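Local atomic coordinates of HTH-type transcriptional repressor MdtR (Bacillus subtilis, PDB entry 1S3J), a protein that represses the multidrug resistance operon mdtRP by binding directly to its promoter region as a homodimer of the MarR family. Residues R74-Q77 with A82-H85; T84-T87 with R91-D94. One frame throughout, in Å; residues are numbered along the deposited sequence.

Interaction 1 of 2, residues R74-Q77 with A82-H85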
loop_
_atom_site.group_PDB
_atom_site.type_symbol
_atom_site.label_atom_id
_atom_site.label_comp_id
_atom_site.label_asym_id
_atom_site.label_seq_id
_atom_site.Cartn_x
_atom_site.Cartn_y
_atom_site.Cartn_z
ATOM N N ARG A 74 -1.023 17.831 15.163
ATOM C CA ARG A 74 0.261 17.851 14.472
ATOM C C ARG A 74 0.213 18.869 13.341
ATOM O O ARG A 74 1.065 19.723 13.231
ATOM C CB ARG A 74 0.617 16.459 13.925
ATOM C CG ARG A 74 0.849 15.388 14.987
ATOM C CD ARG A 74 1.438 14.061 14.441
ATOM N NE ARG A 74 1.469 13.006 15.460
ATOM C CZ ARG A 74 2.453 12.824 16.341
ATOM N NH1 ARG A 74 3.515 13.620 16.363
ATOM N NH2 ARG A 74 2.371 11.837 17.217
ATOM N N LEU A 75 -0.827 18.792 12.536
ATOM C CA LEU A 75 -1.031 19.730 11.452
ATOM C C LEU A 75 -1.180 21.192 11.946
ATOM O O LEU A 75 -0.559 22.075 11.377
ATOM C CB LEU A 75 -2.244 19.295 10.602
ATOM C CG LEU A 75 -2.002 18.026 9.765
ATOM C CD1 LEU A 75 -3.304 17.489 9.255
ATOM C CD2 LEU A 75 -1.017 18.284 8.616
ATOM N N GLU A 76 -1.961 21.430 13.007
ATOM C CA GLU A 76 -2.158 22.799 13.524
ATOM C C GLU A 76 -0.854 23.381 14.075
ATOM O O GLU A 76 -0.555 24.555 13.868
ATOM C CB GLU A 76 -3.257 22.871 14.584
ATOM C CG GLU A 76 -3.569 24.313 15.012
ATOM C CD GLU A 76 -4.921 24.485 15.700
ATOM O OE1 GLU A 76 -5.220 23.703 16.622
ATOM O OE2 GLU A 76 -5.680 25.420 15.327
ATOM N N GLN A 77 -0.068 22.538 14.736
ATOM C CA GLN A 77 1.238 22.927 15.258
ATOM C C GLN A 77 2.193 23.379 14.144
ATOM O O GLN A 77 3.059 24.221 14.360
ATOM C CB GLN A 77 1.852 21.756 16.034
ATOM C CG GLN A 77 3.187 22.055 16.716
ATOM C CD GLN A 77 4.410 21.691 15.884
ATOM O OE1 GLN A 77 5.446 22.365 15.962
ATOM N NE2 GLN A 77 4.304 20.634 15.105
ATOM N N ALA A 82 -6.513 24.850 10.372
ATOM C CA ALA A 82 -7.116 25.579 11.482
ATOM C C ALA A 82 -8.348 24.826 11.944
ATOM O O ALA A 82 -9.024 24.176 11.139
ATOM C CB ALA A 82 -7.478 27.004 11.055
ATOM N N ARG A 83 -8.606 24.878 13.243
ATOM C CA ARG A 83 -9.845 24.399 13.796
ATOM C C ARG A 83 -10.756 25.576 14.078
ATOM O O ARG A 83 -10.303 26.608 14.539
ATOM C CB ARG A 83 -9.622 23.652 15.108
ATOM C CG ARG A 83 -8.740 22.448 15.016
ATOM C CD ARG A 83 -8.803 21.577 16.229
ATOM N NE ARG A 83 -7.467 21.192 16.661
ATOM C CZ ARG A 83 -7.124 19.976 17.049
ATOM N NH1 ARG A 83 -8.018 18.986 17.093
ATOM N NH2 ARG A 83 -5.875 19.740 17.400
ATOM N N THR A 84 -12.043 25.391 13.807
ATOM C CA THR A 84 -13.094 26.370 14.102
ATOM C C THR A 84 -14.337 25.640 14.645
ATOM O O THR A 84 -14.496 24.425 14.470
ATOM C CB THR A 84 -13.437 27.210 12.841
ATOM O OG1 THR A 84 -13.642 26.372 11.686
ATOM C CG2 THR A 84 -12.233 28.122 12.446
ATOM N N HIS A 85 -15.198 26.371 15.348
ATOM C CA HIS A 85 -16.458 25.807 15.802
ATOM C C HIS A 85 -17.408 25.737 14.626
ATOM O O HIS A 85 -17.420 26.620 13.758
ATOM C CB HIS A 85 -17.063 26.636 16.926
ATOM C CG HIS A 85 -16.165 26.754 18.118
ATOM N ND1 HIS A 85 -15.790 25.663 18.873
ATOM C CD2 HIS A 85 -15.533 27.821 18.658
ATOM C CE1 HIS A 85 -14.985 26.058 19.842
ATOM N NE2 HIS A 85 -14.818 27.364 19.737
#
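Glu-76 and Arg-83 meet with their side chains crossing at about a right angle, and the charged ends touch through a single pair of atoms. Glu-76 OE1 lies 3.4 Å from Arg-83 NE, at the edge of the guanidinium and in its plane. The N-H...O angle of 175° is nearly straight, yet the length makes this a weak hydrogen bond within a salt bridge. Carboxylate and guanidinium planes are turned 47° apart, which rules out the flat two-pronged pairing of the two groups; Arg-83 NH2 stays 4.1 Å from Glu-76 OE1.

Glu-76 has CG turned away from its backbone N (chi1 -174°) and an extended chain, which carries the carboxylate outward from the helix to the strand. Arg-83 does not aim its CB at the helix, but its chain bends at chi3 and its end comes nearer. Glu-76 OE2 lies 3.6 Å from the backbone N of Arg-83, without a hydrogen bond, and 4.1 Å from Ala-82 CA. The nearest CA atoms, those of Glu-76 and Ala-82, are 6.0 Å apart.

Arg-83 has its stronger polar partner in Asp-73, earlier on the same helix, which binds NH2. Two acidic residues on different nitrogens, NE and NH2, probably restrain the rotation of the guanidinium. The contact joins the last turn of helix 65-77, the end of the predicted helix-turn-helix, to strand 81-85, the first strand of the wing in this winged-helix fold. Arg-83 also touches Thr-69 and Ala-72 of that helix and Ile-93 and Leu-95 of strand 93-97, while Leu-75 packs against helix 37-49.

Interaction 2 of 2, residues T84-T87 with R91-D94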
loop_
_atom_site.group_PDB
_atom_site.type_symbol
_atom_site.label_atom_id
_atom_site.label_comp_id
_atom_site.label_asym_id
_atom_site.label_seq_id
_atom_site.Cartn_x
_atom_site.Cartn_y
_atom_site.Cartn_z
ATOM N N THR A 84 -12.043 25.391 13.807
ATOM C CA THR A 84 -13.094 26.370 14.102
ATOM C C THR A 84 -14.337 25.640 14.645
ATOM O O THR A 84 -14.496 24.425 14.470
ATOM C CB THR A 84 -13.437 27.210 12.841
ATOM O OG1 THR A 84 -13.642 26.372 11.686
ATOM C CG2 THR A 84 -12.233 28.122 12.446
ATOM N N HIS A 85 -15.198 26.371 15.348
ATOM C CA HIS A 85 -16.458 25.807 15.802
ATOM C C HIS A 85 -17.408 25.737 14.626
ATOM O O HIS A 85 -17.420 26.620 13.758
ATOM C CB HIS A 85 -17.063 26.636 16.926
ATOM C CG HIS A 85 -16.165 26.754 18.118
ATOM N ND1 HIS A 85 -15.790 25.663 18.873
ATOM C CD2 HIS A 85 -15.533 27.821 18.658
ATOM C CE1 HIS A 85 -14.985 26.058 19.842
ATOM N NE2 HIS A 85 -14.818 27.364 19.737
ATOM N N ASN A 86 -18.198 24.672 14.619
ATOM C CA ASN A 86 -19.204 24.433 13.617
ATOM C C ASN A 86 -20.341 25.406 13.859
ATOM O O ASN A 86 -20.678 25.683 15.003
ATOM C CB ASN A 86 -19.687 22.993 13.760
ATOM C CG ASN A 86 -20.723 22.603 12.731
ATOM O OD1 ASN A 86 -21.913 22.774 12.955
ATOM N ND2 ASN A 86 -20.274 22.023 11.621
ATOM N N THR A 87 -20.921 25.932 12.785
ATOM C CA THR A 87 -21.928 26.989 12.924
ATOM C C THR A 87 -23.278 26.422 13.383
ATOM O O THR A 87 -24.043 27.119 14.033
ATOM C CB THR A 87 -22.077 27.839 11.629
ATOM O OG1 THR A 87 -22.392 27.010 10.513
ATOM C CG2 THR A 87 -20.749 28.489 11.235
ATOM N N ARG A 91 -20.167 23.043 19.658
ATOM C CA ARG A 91 -19.329 22.050 20.308
ATOM C C ARG A 91 -18.527 21.205 19.325
ATOM O O ARG A 91 -17.519 20.656 19.718
ATOM C CB ARG A 91 -20.166 21.115 21.157
ATOM C CG ARG A 91 -20.931 21.798 22.277
ATOM C CD ARG A 91 -21.991 20.914 22.863
ATOM N NE ARG A 91 -23.012 20.514 21.900
ATOM C CZ ARG A 91 -23.999 19.677 22.190
ATOM N NH1 ARG A 91 -24.088 19.150 23.403
ATOM N NH2 ARG A 91 -24.901 19.352 21.276
ATOM N N VAL A 92 -18.984 21.067 18.079
ATOM C CA VAL A 92 -18.280 20.222 17.120
ATOM C C VAL A 92 -17.261 21.056 16.335
ATOM O O VAL A 92 -17.481 22.238 16.041
ATOM C CB VAL A 92 -19.214 19.327 16.211
ATOM C CG1 VAL A 92 -20.595 19.087 16.847
ATOM C CG2 VAL A 92 -19.359 19.864 14.820
ATOM N N ILE A 93 -16.133 20.414 16.027
ATOM C CA ILE A 93 -14.958 21.083 15.472
ATOM C C ILE A 93 -14.918 20.865 13.954
ATOM O O ILE A 93 -15.004 19.735 13.496
ATOM C CB ILE A 93 -13.682 20.506 16.147
ATOM C CG1 ILE A 93 -13.766 20.610 17.687
ATOM C CG2 ILE A 93 -12.434 21.152 15.602
ATOM C CD1 ILE A 93 -14.005 22.002 18.244
ATOM N N ASP A 94 -14.827 21.949 13.179
ATOM C CA ASP A 94 -14.501 21.862 11.748
ATOM C C ASP A 94 -13.016 22.044 11.534
ATOM O O ASP A 94 -12.397 22.899 12.175
ATOM C CB ASP A 94 -15.165 22.954 10.929
ATOM C CG ASP A 94 -16.660 22.853 10.907
ATOM O OD1 ASP A 94 -17.203 21.746 11.111
ATOM O OD2 ASP A 94 -17.369 23.856 10.673
HETATM O O HOH W 1 -11.534 24.990 10.242
HETATM O O HOH W 2 -16.502 26.280 11.264
#
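Asn-86 swings CG to the far side from its backbone N (chi1 -178°), and Asp-94 keeps CG beside its own backbone N, opposite the carbonyl carbon, a pairing that brings amide and carboxylate together across the hairpin. Asn-86 ND2 donates to Asp-94 OD1 at 3.1 Å, with an N-H...O angle of 177°. The oxygen accepts through its syn lone pair and lies almost exactly in the amide plane, although the two flat groups are 76° apart. At its other end the amide is fixed by Asn-86 OD1, which accepts a hydrogen bond from the backbone N of Asp-89.

Backbone bonds hold the strands in antiparallel register. Thr-84 and Asp-94 form a hydrogen-bonded pair: Thr-84 N to Asp-94 O is 3.0 Å, and Asp-94 N to Thr-84 O is 2.8 Å. His-85 and Ile-93 follow as a non-hydrogen-bonded pair, and the bond from Asn-86 N to Val-92 O, 2.9 Å, continues the pairing just past the strand ends. This is the outer part of the beta hairpin of strands 81-85 and 93-97, the wing of the MarR-family winged helix-turn-helix.

Two waters extend the polar network on the face carrying Thr-84 and Asp-94. One donates hydrogen bonds to Thr-84 OG1 and Asp-94 O; the other accepts from Thr-84 OG1 and donates to His-85 O and, at 2.6 Å, to Asp-94 OD2. Van der Waals contacts are fewer. Val-92 lies alongside Asn-86, its CG2 a close 3.3 Å from Asn-86 CB, and Ile-93 CD1 comes obliquely to the His-85 ring, 4.1 Å from His-85 ND1.

Overall arrangement
Interactions 1 and 2 follow one another along the same strand, with centres 11 Å apart and Thr-84 and His-85 common to both segment pairs. Interaction 1 ties the base of the wing to the last helix of the predicted DNA-binding motif, whereas interaction 2 pairs the wing's strands with each other farther out, its centre about 24 Å from that of the chain against about 19 Å for interaction 1. They touch directly through Arg-83, whose CD packs 3.7 Å from Ile-93 CG2. The arginine that bonds to the helix thus also lies against the partner strand, bridging helix 65-77 and strand 93-97.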